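Local coordinates for protein catalase (Bacillus pumilus, PDB 4QOM) that catalyses the breakdown of hydrogen peroxide into water and oxygen at a buried heme group, at residues A[57-62]-A[95-100]; A[105-110]-A[240-245]; A[52-57]-A[310-315]. All blocks are in the same frame, centred on the assembly; numbering follows the deposited sequence.

Interaction 1 (A[57-62]-A[95-100]); sequences HARGAG and FSTVIH. With HEM (protoporphyrin IX containing Fe), chain E; PYG (benzene-1,2,3-triol), chain H.
H57 ND1 donates to the S96 hydroxyl OG at 2.7 Å, close to the imidazole plane, which helps set the rotation of the ring. The contact joins the ends of two neighbouring inner strands, 60-69 and 88-96, of the antiparallel catalase β-barrel, where the chain passes on into the heme pocket: A61 and F95 form a hydrogen-bonded pair, and G60 and S96 the adjoining non-hydrogen-bonded pair. Glycine suits position 60, because a β-carbon there would run into the F95 carbonyl.

Beyond the paired strands the two segments stay joined. H57 N gives a straight bond of 2.8 Å to V98 O (161° at the hydrogen), and T97 N bonds to R59 O. A water links them further: it accepts from R59 N, donates to H100 O and bonds T97 OG1.

With CG beside its backbone N (chi1 -62°), the H57 ring lies flat over the porphyrin, HEM C3D being 3.3 Å above its plane. The opposite face carries V98 CG2 in a CH-pi contact, 3.8 Å from the ring centroid. Such a ring, parallel to the heme, matches the distal histidine of heme catalases. Its outer nitrogen, H57 NE2, meets O2 of the benzenetriol of chain H at 2.7 Å.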
loop_
_atom_site.group_PDB
_atom_site.type_symbol
_atom_site.label_atom_id
_atom_site.label_comp_id
_atom_site.label_asym_id
_atom_site.label_seq_id
_atom_site.Cartn_x
_atom_site.Cartn_y
_atom_site.Cartn_z
ATOM N N HIS A 57 -12.486 15.366 -8.106
ATOM C CA HIS A 57 -12.537 16.399 -7.059
ATOM C C HIS A 57 -11.225 16.577 -6.241
ATOM O O HIS A 57 -11.226 16.815 -5.033
ATOM C CB HIS A 57 -13.708 16.205 -6.116
ATOM C CG HIS A 57 -15.088 16.297 -6.767
ATOM N ND1 HIS A 57 -15.908 17.380 -6.594
ATOM C CD2 HIS A 57 -15.782 15.436 -7.556
ATOM C CE1 HIS A 57 -17.055 17.195 -7.230
ATOM N NE2 HIS A 57 -17.034 16.007 -7.798
ATOM N N ALA A 58 -10.163 16.277 -6.925
ATOM C CA ALA A 58 -8.813 16.313 -6.331
ATOM C C ALA A 58 -8.440 17.696 -5.751
ATOM O O ALA A 58 -7.804 17.764 -4.689
ATOM C CB ALA A 58 -7.796 15.849 -7.308
ATOM N N ARG A 59 -8.762 18.771 -6.456
ATOM C CA ARG A 59 -8.578 20.133 -6.030
ATOM C C ARG A 59 -9.719 20.594 -5.137
ATOM O O ARG A 59 -10.867 20.620 -5.589
ATOM C CB ARG A 59 -8.453 21.086 -7.223
ATOM C CG ARG A 59 -8.559 22.589 -6.863
ATOM C CD ARG A 59 -7.498 23.147 -5.964
ATOM N NE ARG A 59 -6.418 23.737 -6.720
ATOM C CZ ARG A 59 -5.343 24.301 -6.177
ATOM N NH1 ARG A 59 -5.187 24.401 -4.857
ATOM N NH2 ARG A 59 -4.457 24.855 -6.978
ATOM N N GLY A 60 -9.377 21.016 -3.900
ATOM C CA GLY A 60 -10.405 21.529 -3.020
ATOM C C GLY A 60 -9.910 22.118 -1.761
ATOM O O GLY A 60 -8.672 22.233 -1.541
ATOM N N ALA A 61 -10.866 22.557 -0.950
ATOM C CA ALA A 61 -10.576 23.368 0.233
ATOM C C ALA A 61 -11.605 23.056 1.277
ATOM O O ALA A 61 -12.803 22.934 0.958
ATOM C CB ALA A 61 -10.558 24.856 -0.085
ATOM N N GLY A 62 -11.203 23.036 2.535
ATOM C CA GLY A 62 -12.065 22.681 3.628
ATOM C C GLY A 62 -12.254 23.701 4.746
ATOM O O GLY A 62 -11.423 24.577 4.966
ATOM N N PHE A 95 -15.108 21.923 -0.318
ATOM C CA PHE A 95 -15.489 22.390 -1.652
ATOM C C PHE A 95 -14.414 22.003 -2.638
ATOM O O PHE A 95 -13.235 21.822 -2.253
ATOM C CB PHE A 95 -15.661 23.917 -1.669
ATOM C CG PHE A 95 -16.679 24.447 -0.701
ATOM C CD1 PHE A 95 -18.050 24.306 -0.936
ATOM C CD2 PHE A 95 -16.290 25.153 0.404
ATOM C CE1 PHE A 95 -18.955 24.826 -0.040
ATOM C CE2 PHE A 95 -17.190 25.687 1.277
ATOM C CZ PHE A 95 -18.526 25.542 1.051
ATOM N N SER A 96 -14.760 21.862 -3.937
ATOM C CA SER A 96 -13.808 21.309 -4.878
ATOM C C SER A 96 -14.171 21.653 -6.336
ATOM O O SER A 96 -15.340 21.946 -6.653
ATOM C CB SER A 96 -13.704 19.794 -4.631
ATOM O OG SER A 96 -14.965 19.182 -4.757
ATOM N N THR A 97 -13.196 21.589 -7.228
ATOM C CA THR A 97 -13.482 21.375 -8.631
ATOM C C THR A 97 -13.666 19.867 -8.886
ATOM O O THR A 97 -13.809 19.074 -7.924
ATOM C CB THR A 97 -12.430 22.023 -9.509
ATOM O OG1 THR A 97 -11.163 21.405 -9.306
ATOM C CG2 THR A 97 -12.344 23.559 -9.198
ATOM N N VAL A 98 -13.654 19.440 -10.142
ATOM C CA VAL A 98 -13.893 18.026 -10.448
ATOM C C VAL A 98 -12.750 17.322 -11.158
ATOM O O VAL A 98 -12.300 16.291 -10.703
ATOM C CB VAL A 98 -15.178 17.830 -11.252
ATOM C CG1 VAL A 98 -15.367 16.353 -11.572
ATOM C CG2 VAL A 98 -16.340 18.391 -10.459
ATOM N N ILE A 99 -12.426 17.786 -12.382
ATOM C CA ILE A 99 -11.709 16.979 -13.342
ATOM C C ILE A 99 -10.188 17.009 -13.148
ATOM O O ILE A 99 -9.525 15.974 -13.196
ATOM C CB ILE A 99 -12.089 17.313 -14.749
ATOM C CG1 ILE A 99 -13.576 16.801 -14.996
ATOM C CG2 ILE A 99 -11.170 16.658 -15.730
ATOM C CD1 ILE A 99 -13.814 15.274 -14.940
ATOM N N HIS A 100 -9.624 18.185 -13.012
ATOM C CA HIS A 100 -8.152 18.268 -13.023
ATOM C C HIS A 100 -7.534 17.912 -11.709
ATOM O O HIS A 100 -8.207 17.863 -10.677
ATOM C CB HIS A 100 -7.663 19.616 -13.589
ATOM C CG HIS A 100 -7.974 19.786 -15.025
ATOM N ND1 HIS A 100 -7.122 19.413 -16.055
ATOM C CD2 HIS A 100 -9.138 20.127 -15.604
ATOM C CE1 HIS A 100 -7.714 19.641 -17.212
ATOM N NE2 HIS A 100 -8.940 20.082 -16.965
HETATM C CHA HEM E . -15.649 12.663 -5.038
HETATM C CHB HEM E . -17.420 8.770 -7.241
HETATM C CHC HEM E . -21.295 11.421 -8.819
HETATM C CHD HEM E . -20.001 14.827 -5.604
HETATM C C1A HEM E . -15.782 11.400 -5.544
HETATM C C2A HEM E . -14.792 10.380 -5.448
HETATM C C3A HEM E . -15.311 9.280 -6.040
HETATM C C4A HEM E . -16.575 9.629 -6.547
HETATM C CMA HEM E . -14.685 7.932 -6.174
HETATM C CAA HEM E . -13.500 10.472 -4.705
HETATM C CBA HEM E . -13.806 10.233 -3.214
HETATM C CGA HEM E . -12.599 10.294 -2.296
HETATM O O1A HEM E . -12.773 10.466 -1.030
HETATM O O2A HEM E . -11.456 10.105 -2.790
HETATM C C1B HEM E . -18.606 9.208 -7.871
HETATM C C2B HEM E . -19.379 8.339 -8.705
HETATM C C3B HEM E . -20.409 9.079 -9.174
HETATM C C4B HEM E . -20.338 10.403 -8.558
HETATM C CMB HEM E . -19.047 6.913 -9.046
HETATM C CAB HEM E . -21.490 8.653 -10.066
HETATM C CBB HEM E . -21.433 7.384 -10.399
HETATM C C1C HEM E . -21.290 12.586 -8.052
HETATM C C2C HEM E . -22.438 13.344 -7.766
HETATM C C3C HEM E . -22.063 14.330 -6.894
HETATM C C4C HEM E . -20.708 14.116 -6.515
HETATM C CMC HEM E . -23.782 13.201 -8.408
HETATM C CAC HEM E . -22.927 15.284 -6.274
HETATM C CBC HEM E . -24.240 15.051 -6.276
HETATM C C1D HEM E . -18.683 14.479 -5.249
HETATM C C2D HEM E . -17.901 15.356 -4.386
HETATM C C3D HEM E . -16.687 14.777 -4.236
HETATM C C4D HEM E . -16.746 13.537 -5.017
HETATM C CMD HEM E . -18.408 16.644 -3.788
HETATM C CAD HEM E . -15.541 15.300 -3.409
HETATM C CBD HEM E . -15.759 15.010 -1.904
HETATM C CGD HEM E . -14.614 15.594 -1.113
HETATM O O1D HEM E . -14.679 16.826 -0.888
HETATM O O2D HEM E . -13.635 14.845 -0.780
HETATM N NA HEM E . -16.875 10.942 -6.206
HETATM N NB HEM E . -19.253 10.363 -7.782
HETATM N NC HEM E . -20.306 13.004 -7.181
HETATM N ND HEM E . -17.950 13.423 -5.610
HETATM FE FE HEM E . -18.575 11.961 -6.639
HETATM C C1 PYG H . -17.989 13.822 -10.432
HETATM C C2 PYG H . -18.742 15.071 -10.448
HETATM C C3 PYG H . -18.960 15.727 -11.738
HETATM C C4 PYG H . -18.463 15.190 -12.933
HETATM C C5 PYG H . -17.734 13.996 -12.904
HETATM C C6 PYG H . -17.513 13.362 -11.685
HETATM O O1 PYG H . -17.808 13.149 -9.230
HETATM O O2 PYG H . -19.200 15.566 -9.312
HETATM O O3 PYG H . -19.615 16.866 -11.719
HETATM O O HOH W 1 -9.839 15.566 -9.887
HETATM O O HOH W 2 -10.322 18.738 -8.988
#

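Interaction 2 (A[105-110]-A[240-245]); sequences PETLRD and FQHATR. With PYG (benzene-1,2,3-triol), chain G.
E106 reaches into the start of helix 242-252 with both carboxylate oxygens at work. Its CG lies beside the backbone N, opposite the carbonyl carbon (chi1 -71°), and the chain then runs out extended, which carries the carboxylate to the first-turn amides. There E106 OE1 takes the T244 N-H at 2.8 Å, a straight bond (163°) arriving on the syn side, somewhat out of the carboxylate plane, and a weak one from A243 N at 2.9 Å. T244 turns its hydroxyl beside its backbone N (chi1 -76°), where OG1 donates to E106 OE2 at 2.7 Å, again syn and somewhat out of plane. Y191 OH is a further partner of OE2. A longer acid than aspartate suits the span, and A243, with only a methyl, fits close to the carboxylate, its CB 3.4 Å from E106 OE1.

H242 stands beside this grip, CE1 of its ring edge 3.4 Å from E106 O. A water accepts from H242 N and bonds ND1, while NE2 is held by A189 O. One residue before E106, P105 CB packs on F240 CB at 4.0 Å, and the F240 ring meets H100 of the second subunit edge-to-face.

Cutting E106 back to an alanine would probably leave the T244 amide and hydroxyl without their acceptor and weaken the tie between loop and helix.

The arrangement is a buried acid at a helix N-terminus, where first-turn N-H groups lacking a preceding turn's carbonyls, and the helix dipole, probably favour its negative charge; here it ties the loop between strands 88-96 and 113-120 to helix 242-252.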
loop_
_atom_site.group_PDB
_atom_site.type_symbol
_atom_site.label_atom_id
_atom_site.label_comp_id
_atom_site.label_asym_id
_atom_site.label_seq_id
_atom_site.Cartn_x
_atom_site.Cartn_y
_atom_site.Cartn_z
ATOM N N PRO A 105 -5.942 24.892 -11.609
ATOM C CA PRO A 105 -6.568 26.206 -11.274
ATOM C C PRO A 105 -8.048 26.061 -10.890
ATOM O O PRO A 105 -8.752 25.194 -11.353
ATOM C CB PRO A 105 -6.404 27.007 -12.594
ATOM C CG PRO A 105 -5.303 26.338 -13.335
ATOM C CD PRO A 105 -5.442 24.877 -12.997
ATOM N N GLU A 106 -8.501 27.017 -10.108
ATOM C CA GLU A 106 -9.866 27.077 -9.696
ATOM C C GLU A 106 -10.738 27.994 -10.568
ATOM O O GLU A 106 -11.921 28.278 -10.202
ATOM C CB GLU A 106 -9.941 27.438 -8.203
ATOM C CG GLU A 106 -9.480 26.310 -7.305
ATOM C CD GLU A 106 -9.322 26.721 -5.866
ATOM O OE1 GLU A 106 -8.890 27.864 -5.583
ATOM O OE2 GLU A 106 -9.572 25.882 -4.961
ATOM N N THR A 107 -10.199 28.368 -11.714
ATOM C CA THR A 107 -10.847 29.221 -12.731
ATOM C C THR A 107 -11.348 28.365 -13.898
ATOM O O THR A 107 -11.847 28.925 -14.885
ATOM C CB THR A 107 -9.841 30.243 -13.276
ATOM O OG1 THR A 107 -8.557 29.600 -13.401
ATOM C CG2 THR A 107 -9.667 31.398 -12.316
ATOM N N LEU A 108 -11.222 27.031 -13.821
ATOM C CA LEU A 108 -11.643 26.180 -14.953
ATOM C C LEU A 108 -13.173 25.984 -14.897
ATOM O O LEU A 108 -13.770 25.963 -13.814
ATOM C CB LEU A 108 -10.966 24.839 -14.904
ATOM C CG LEU A 108 -9.437 24.866 -14.804
ATOM C CD1 LEU A 108 -8.916 23.450 -14.864
ATOM C CD2 LEU A 108 -8.863 25.719 -15.932
ATOM N N ARG A 109 -13.758 25.680 -16.041
ATOM C CA ARG A 109 -15.158 25.223 -16.093
ATOM C C ARG A 109 -15.329 23.810 -15.499
ATOM O O ARG A 109 -14.546 22.912 -15.782
ATOM C CB ARG A 109 -15.698 25.263 -17.540
ATOM C CG ARG A 109 -17.183 24.898 -17.659
ATOM C CD ARG A 109 -17.776 25.105 -19.047
ATOM N NE ARG A 109 -17.434 26.439 -19.549
ATOM C CZ ARG A 109 -18.042 27.584 -19.211
ATOM N NH1 ARG A 109 -19.108 27.640 -18.425
ATOM N NH2 ARG A 109 -17.542 28.725 -19.667
ATOM N N ASP A 110 -16.336 23.637 -14.669
ATOM C CA ASP A 110 -16.531 22.359 -13.916
ATOM C C ASP A 110 -17.728 22.577 -12.986
ATOM O O ASP A 110 -17.905 23.655 -12.450
ATOM C CB ASP A 110 -15.266 22.021 -13.062
ATOM C CG ASP A 110 -14.542 20.732 -13.487
ATOM O OD1 ASP A 110 -15.018 19.952 -14.382
ATOM O OD2 ASP A 110 -13.408 20.509 -12.925
ATOM N N PHE A 240 -3.867 30.830 -9.441
ATOM C CA PHE A 240 -4.461 29.497 -9.772
ATOM C C PHE A 240 -5.132 28.828 -8.546
ATOM O O PHE A 240 -5.531 27.703 -8.648
ATOM C CB PHE A 240 -3.419 28.578 -10.434
ATOM C CG PHE A 240 -2.227 28.269 -9.586
ATOM C CD1 PHE A 240 -1.175 29.165 -9.414
ATOM C CD2 PHE A 240 -2.148 27.032 -8.932
ATOM C CE1 PHE A 240 -0.105 28.859 -8.589
ATOM C CE2 PHE A 240 -1.081 26.736 -8.125
ATOM C CZ PHE A 240 -0.043 27.661 -7.962
ATOM N N GLN A 241 -5.203 29.491 -7.397
ATOM C CA GLN A 241 -5.897 28.963 -6.235
ATOM C C GLN A 241 -6.805 30.018 -5.580
ATOM O O GLN A 241 -6.952 30.085 -4.346
ATOM C CB GLN A 241 -4.930 28.334 -5.215
ATOM C CG GLN A 241 -3.954 29.329 -4.598
ATOM C CD GLN A 241 -2.508 29.194 -5.056
ATOM O OE1 GLN A 241 -1.827 28.193 -4.831
ATOM N NE2 GLN A 241 -2.031 30.224 -5.739
ATOM N N HIS A 242 -7.482 30.811 -6.415
ATOM C CA HIS A 242 -8.188 31.983 -5.883
ATOM C C HIS A 242 -9.366 31.646 -4.954
ATOM O O HIS A 242 -9.697 32.439 -4.050
ATOM C CB HIS A 242 -8.661 32.900 -7.020
ATOM C CG HIS A 242 -9.978 32.472 -7.594
ATOM N ND1 HIS A 242 -10.093 31.436 -8.484
ATOM C CD2 HIS A 242 -11.236 32.912 -7.368
ATOM C CE1 HIS A 242 -11.349 31.273 -8.809
ATOM N NE2 HIS A 242 -12.070 32.165 -8.155
ATOM N N ALA A 243 -10.019 30.481 -5.178
ATOM C CA ALA A 243 -11.220 30.111 -4.434
ATOM C C ALA A 243 -10.767 29.576 -3.076
ATOM O O ALA A 243 -11.373 29.876 -2.075
ATOM C CB ALA A 243 -12.076 29.091 -5.181
ATOM N N THR A 244 -9.683 28.817 -3.067
ATOM C CA THR A 244 -9.128 28.318 -1.803
ATOM C C THR A 244 -8.701 29.530 -0.962
ATOM O O THR A 244 -8.945 29.589 0.253
ATOM C CB THR A 244 -7.907 27.371 -2.108
ATOM O OG1 THR A 244 -8.400 26.105 -2.558
ATOM C CG2 THR A 244 -7.047 27.131 -0.902
ATOM N N ARG A 245 -8.035 30.488 -1.595
ATOM C CA ARG A 245 -7.580 31.695 -0.924
ATOM C C ARG A 245 -8.728 32.495 -0.313
ATOM O O ARG A 245 -8.697 32.893 0.851
ATOM C CB ARG A 245 -6.810 32.573 -1.909
ATOM C CG ARG A 245 -6.172 33.795 -1.281
ATOM C CD ARG A 245 -5.613 34.718 -2.340
ATOM N NE ARG A 245 -4.629 34.072 -3.244
ATOM C CZ ARG A 245 -3.328 33.967 -3.034
ATOM N NH1 ARG A 245 -2.762 34.368 -1.905
ATOM N NH2 ARG A 245 -2.562 33.438 -3.968
HETATM C C1 PYG G . -16.424 19.489 -17.189
HETATM C C2 PYG G . -15.205 20.139 -17.685
HETATM C C3 PYG G . -15.272 20.830 -19.016
HETATM C C4 PYG G . -16.471 20.826 -19.715
HETATM C C5 PYG G . -17.576 20.181 -19.209
HETATM C C6 PYG G . -17.560 19.527 -17.977
HETATM O O1 PYG G . -16.513 18.809 -16.009
HETATM O O2 PYG G . -14.058 20.064 -16.953
HETATM O O3 PYG G . -14.208 21.506 -19.611
HETATM O O HOH W 3 -7.798 30.129 -9.263
#

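Interaction 3 (A[52-57]-A[310-315]); sequences PERVVH and ETEQAA. With HEM (protoporphyrin IX containing Fe), chain E; PYG (benzene-1,2,3-triol), chain H.
R54 leaves its backbone with CG beside the N and opposite the carbonyl carbon (chi1 -67°), then stays extended as far as NE, which carries the guanidinium between a heme propionate and the carbonyls of T311 and E312. E312 comes the other way: its CG is anti to the backbone N, but the chain bends at the next bond, bringing OE1 back toward the arginine.

On the heme side, R54 NE donates to propionate oxygen HEM O2D at 2.6 Å. On the other, R54 NH2 donates to T311 O at 2.9 Å, the donor nearly in line with the C=O (161°) although the oxygen lies tilted out of the guanidinium plane. T311 O also takes the A314 amide. E312 O receives weak bonds from both R54 NH1 and NH2, the former at 3.0 Å. The charge partner is looser: R54 NH1 and E312 OE1 are 3.7 Å apart, a long salt bridge whose two planar groups stand almost perpendicular (89°). One water accepts from R54 N and NH1 and donates to E312 OE1; a second donates to both P52 O and that same oxygen. E312 OE2 is meanwhile paired with K102.

Arginine fits because its several N-H groups can serve a carboxylate and backbone carbonyls at once. Its partners in holding the heme's propionates are probably R94, R347 and Q344, which also bond the cofactor. V55 and V56 cover the porphyrin on the same side as H57: V55 CG1 touches the heme methyl HEM CMA at 3.5 Å, and V56 CG2 touches HEM C1A at 3.6 Å.

Around this bridge, T311 and A314 lie on F92 of strand 88-96, while R347 of helix 331-348 packs on R54 and bonds the carbonyls of E312 and A314.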
loop_
_atom_site.group_PDB
_atom_site.type_symbol
_atom_site.label_atom_id
_atom_site.label_comp_id
_atom_site.label_asym_id
_atom_site.label_seq_id
_atom_site.Cartn_x
_atom_site.Cartn_y
_atom_site.Cartn_z
ATOM N N PRO A 52 -2.198 8.967 -2.653
ATOM C CA PRO A 52 -2.994 9.266 -3.886
ATOM C C PRO A 52 -4.045 10.357 -3.715
ATOM O O PRO A 52 -4.607 10.495 -2.669
ATOM C CB PRO A 52 -3.694 7.924 -4.165
ATOM C CG PRO A 52 -2.949 6.887 -3.428
ATOM C CD PRO A 52 -2.458 7.608 -2.172
ATOM N N GLU A 53 -4.219 11.191 -4.749
ATOM C CA GLU A 53 -5.188 12.244 -4.724
ATOM C C GLU A 53 -6.508 11.586 -5.019
ATOM O O GLU A 53 -6.600 10.451 -5.545
ATOM C CB GLU A 53 -4.954 13.410 -5.715
ATOM C CG GLU A 53 -5.122 13.054 -7.148
ATOM C CD GLU A 53 -4.819 14.214 -8.108
ATOM O OE1 GLU A 53 -4.020 15.165 -7.762
ATOM O OE2 GLU A 53 -5.325 14.123 -9.254
ATOM N N ARG A 54 -7.545 12.321 -4.728
ATOM C CA ARG A 54 -8.891 11.780 -5.048
ATOM C C ARG A 54 -9.025 11.559 -6.554
ATOM O O ARG A 54 -8.552 12.373 -7.352
ATOM C CB ARG A 54 -9.993 12.762 -4.607
ATOM C CG ARG A 54 -10.157 12.968 -3.107
ATOM C CD ARG A 54 -10.912 14.269 -2.834
ATOM N NE ARG A 54 -11.140 14.457 -1.391
ATOM C CZ ARG A 54 -10.241 14.816 -0.500
ATOM N NH1 ARG A 54 -8.979 14.970 -0.832
ATOM N NH2 ARG A 54 -10.580 14.910 0.786
ATOM N N VAL A 55 -9.694 10.494 -6.950
ATOM C CA VAL A 55 -9.798 10.188 -8.375
ATOM C C VAL A 55 -10.561 11.271 -9.159
ATOM O O VAL A 55 -10.298 11.486 -10.364
ATOM C CB VAL A 55 -10.434 8.755 -8.590
ATOM C CG1 VAL A 55 -11.891 8.663 -8.148
ATOM C CG2 VAL A 55 -10.205 8.245 -10.017
ATOM N N VAL A 56 -11.558 11.909 -8.525
ATOM C CA VAL A 56 -12.145 13.159 -9.023
ATOM C C VAL A 56 -12.268 14.092 -7.853
ATOM O O VAL A 56 -12.173 13.650 -6.678
ATOM C CB VAL A 56 -13.556 12.916 -9.672
ATOM C CG1 VAL A 56 -13.388 12.247 -11.001
ATOM C CG2 VAL A 56 -14.430 12.094 -8.774
ATOM N N HIS A 57 -12.486 15.366 -8.106
ATOM C CA HIS A 57 -12.537 16.399 -7.059
ATOM C C HIS A 57 -11.225 16.577 -6.241
ATOM O O HIS A 57 -11.226 16.815 -5.033
ATOM C CB HIS A 57 -13.708 16.205 -6.116
ATOM C CG HIS A 57 -15.088 16.297 -6.767
ATOM N ND1 HIS A 57 -15.908 17.380 -6.594
ATOM C CD2 HIS A 57 -15.782 15.436 -7.556
ATOM C CE1 HIS A 57 -17.055 17.195 -7.230
ATOM N NE2 HIS A 57 -17.034 16.007 -7.798
ATOM N N GLU A 310 -6.512 17.078 7.631
ATOM C CA GLU A 310 -7.932 17.381 7.765
ATOM C C GLU A 310 -8.625 17.496 6.406
ATOM O O GLU A 310 -9.569 16.760 6.146
ATOM C CB GLU A 310 -8.103 18.664 8.583
ATOM C CG GLU A 310 -7.632 18.505 10.018
ATOM C CD GLU A 310 -7.576 19.797 10.787
ATOM O OE1 GLU A 310 -8.671 20.363 10.993
ATOM O OE2 GLU A 310 -6.486 20.290 11.129
ATOM N N THR A 311 -8.174 18.348 5.518
ATOM C CA THR A 311 -8.815 18.496 4.219
ATOM C C THR A 311 -8.432 17.432 3.217
ATOM O O THR A 311 -9.286 16.749 2.663
ATOM C CB THR A 311 -8.540 19.902 3.637
ATOM O OG1 THR A 311 -9.061 20.863 4.577
ATOM C CG2 THR A 311 -9.233 20.089 2.273
ATOM N N GLU A 312 -7.154 17.137 3.088
ATOM C CA GLU A 312 -6.796 16.109 2.128
ATOM C C GLU A 312 -7.274 14.748 2.533
ATOM O O GLU A 312 -7.652 13.957 1.683
ATOM C CB GLU A 312 -5.314 16.117 1.844
ATOM C CG GLU A 312 -4.824 15.191 0.727
ATOM C CD GLU A 312 -5.265 15.603 -0.667
ATOM O OE1 GLU A 312 -5.367 14.689 -1.513
ATOM O OE2 GLU A 312 -5.554 16.780 -0.870
ATOM N N GLN A 313 -7.230 14.445 3.836
ATOM C CA GLN A 313 -7.596 13.157 4.295
ATOM C C GLN A 313 -9.122 12.975 4.561
ATOM O O GLN A 313 -9.533 11.927 4.975
ATOM C CB GLN A 313 -6.857 12.766 5.592
ATOM C CG GLN A 313 -5.433 12.340 5.378
ATOM C CD GLN A 313 -4.782 11.755 6.620
ATOM O OE1 GLN A 313 -4.096 10.703 6.547
ATOM N NE2 GLN A 313 -4.975 12.379 7.734
ATOM N N ALA A 314 -9.909 14.030 4.389
ATOM C CA ALA A 314 -11.343 13.938 4.616
ATOM C C ALA A 314 -11.987 12.958 3.721
ATOM O O ALA A 314 -11.688 12.894 2.509
ATOM C CB ALA A 314 -11.974 15.324 4.429
ATOM N N ALA A 315 -12.883 12.176 4.277
ATOM C CA ALA A 315 -13.621 11.171 3.528
ATOM C C ALA A 315 -15.070 11.402 3.715
ATOM O O ALA A 315 -15.569 11.266 4.827
ATOM C CB ALA A 315 -13.185 9.777 3.969
HETATM C CHA HEM E . -15.649 12.663 -5.038
HETATM C CHB HEM E . -17.420 8.770 -7.241
HETATM C CHC HEM E . -21.295 11.421 -8.819
HETATM C CHD HEM E . -20.001 14.827 -5.604
HETATM C C1A HEM E . -15.782 11.400 -5.544
HETATM C C2A HEM E . -14.792 10.380 -5.448
HETATM C C3A HEM E . -15.311 9.280 -6.040
HETATM C C4A HEM E . -16.575 9.629 -6.547
HETATM C CMA HEM E . -14.685 7.932 -6.174
HETATM C CAA HEM E . -13.500 10.472 -4.705
HETATM C CBA HEM E . -13.806 10.233 -3.214
HETATM C CGA HEM E . -12.599 10.294 -2.296
HETATM O O1A HEM E . -12.773 10.466 -1.030
HETATM O O2A HEM E . -11.456 10.105 -2.790
HETATM C C1B HEM E . -18.606 9.208 -7.871
HETATM C C2B HEM E . -19.379 8.339 -8.705
HETATM C C3B HEM E . -20.409 9.079 -9.174
HETATM C C4B HEM E . -20.338 10.403 -8.558
HETATM C CMB HEM E . -19.047 6.913 -9.046
HETATM C CAB HEM E . -21.490 8.653 -10.066
HETATM C CBB HEM E . -21.433 7.384 -10.399
HETATM C C1C HEM E . -21.290 12.586 -8.052
HETATM C C2C HEM E . -22.438 13.344 -7.766
HETATM C C3C HEM E . -22.063 14.330 -6.894
HETATM C C4C HEM E . -20.708 14.116 -6.515
HETATM C CMC HEM E . -23.782 13.201 -8.408
HETATM C CAC HEM E . -22.927 15.284 -6.274
HETATM C CBC HEM E . -24.240 15.051 -6.276
HETATM C C1D HEM E . -18.683 14.479 -5.249
HETATM C C2D HEM E . -17.901 15.356 -4.386
HETATM C C3D HEM E . -16.687 14.777 -4.236
HETATM C C4D HEM E . -16.746 13.537 -5.017
HETATM C CMD HEM E . -18.408 16.644 -3.788
HETATM C CAD HEM E . -15.541 15.300 -3.409
HETATM C CBD HEM E . -15.759 15.010 -1.904
HETATM C CGD HEM E . -14.614 15.594 -1.113
HETATM O O1D HEM E . -14.679 16.826 -0.888
HETATM O O2D HEM E . -13.635 14.845 -0.780
HETATM N NA HEM E . -16.875 10.942 -6.206
HETATM N NB HEM E . -19.253 10.363 -7.782
HETATM N NC HEM E . -20.306 13.004 -7.181
HETATM N ND HEM E . -17.950 13.423 -5.610
HETATM FE FE HEM E . -18.575 11.961 -6.639
HETATM C C1 PYG H . -17.989 13.822 -10.432
HETATM C C2 PYG H . -18.742 15.071 -10.448
HETATM C C3 PYG H . -18.960 15.727 -11.738
HETATM C C4 PYG H . -18.463 15.190 -12.933
HETATM C C5 PYG H . -17.734 13.996 -12.904
HETATM C C6 PYG H . -17.513 13.362 -11.685
HETATM O O1 PYG H . -17.808 13.149 -9.230
HETATM O O2 PYG H . -19.200 15.566 -9.312
HETATM O O3 PYG H . -19.615 16.866 -11.719
HETATM O O HOH W 4 -5.894 12.141 -0.821
HETATM O O HOH W 5 -7.295 15.077 -3.463
#

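In the fold
All three contacts are buried, yet they differ in place. Interaction 1 lies nearest the chain's centre and is sheet chemistry, backbone pairs running into a heme-facing histidine. Interaction 3 shares H57 with it and touches the same heme and benzenetriol, but works through one arginine bonded to carbonyls and a propionate; T311 CG2 packs against A61 and G62. Interaction 2 is farther out and, like the others, comes within reach of the second subunit; it joins a loop to a helix through a carboxylate. It meets interaction 1 where D110 OD2 probably bonds the amides of V98 and I99, whereas interactions 2 and 3 do not touch, their nearest atoms being about 7 Å apart.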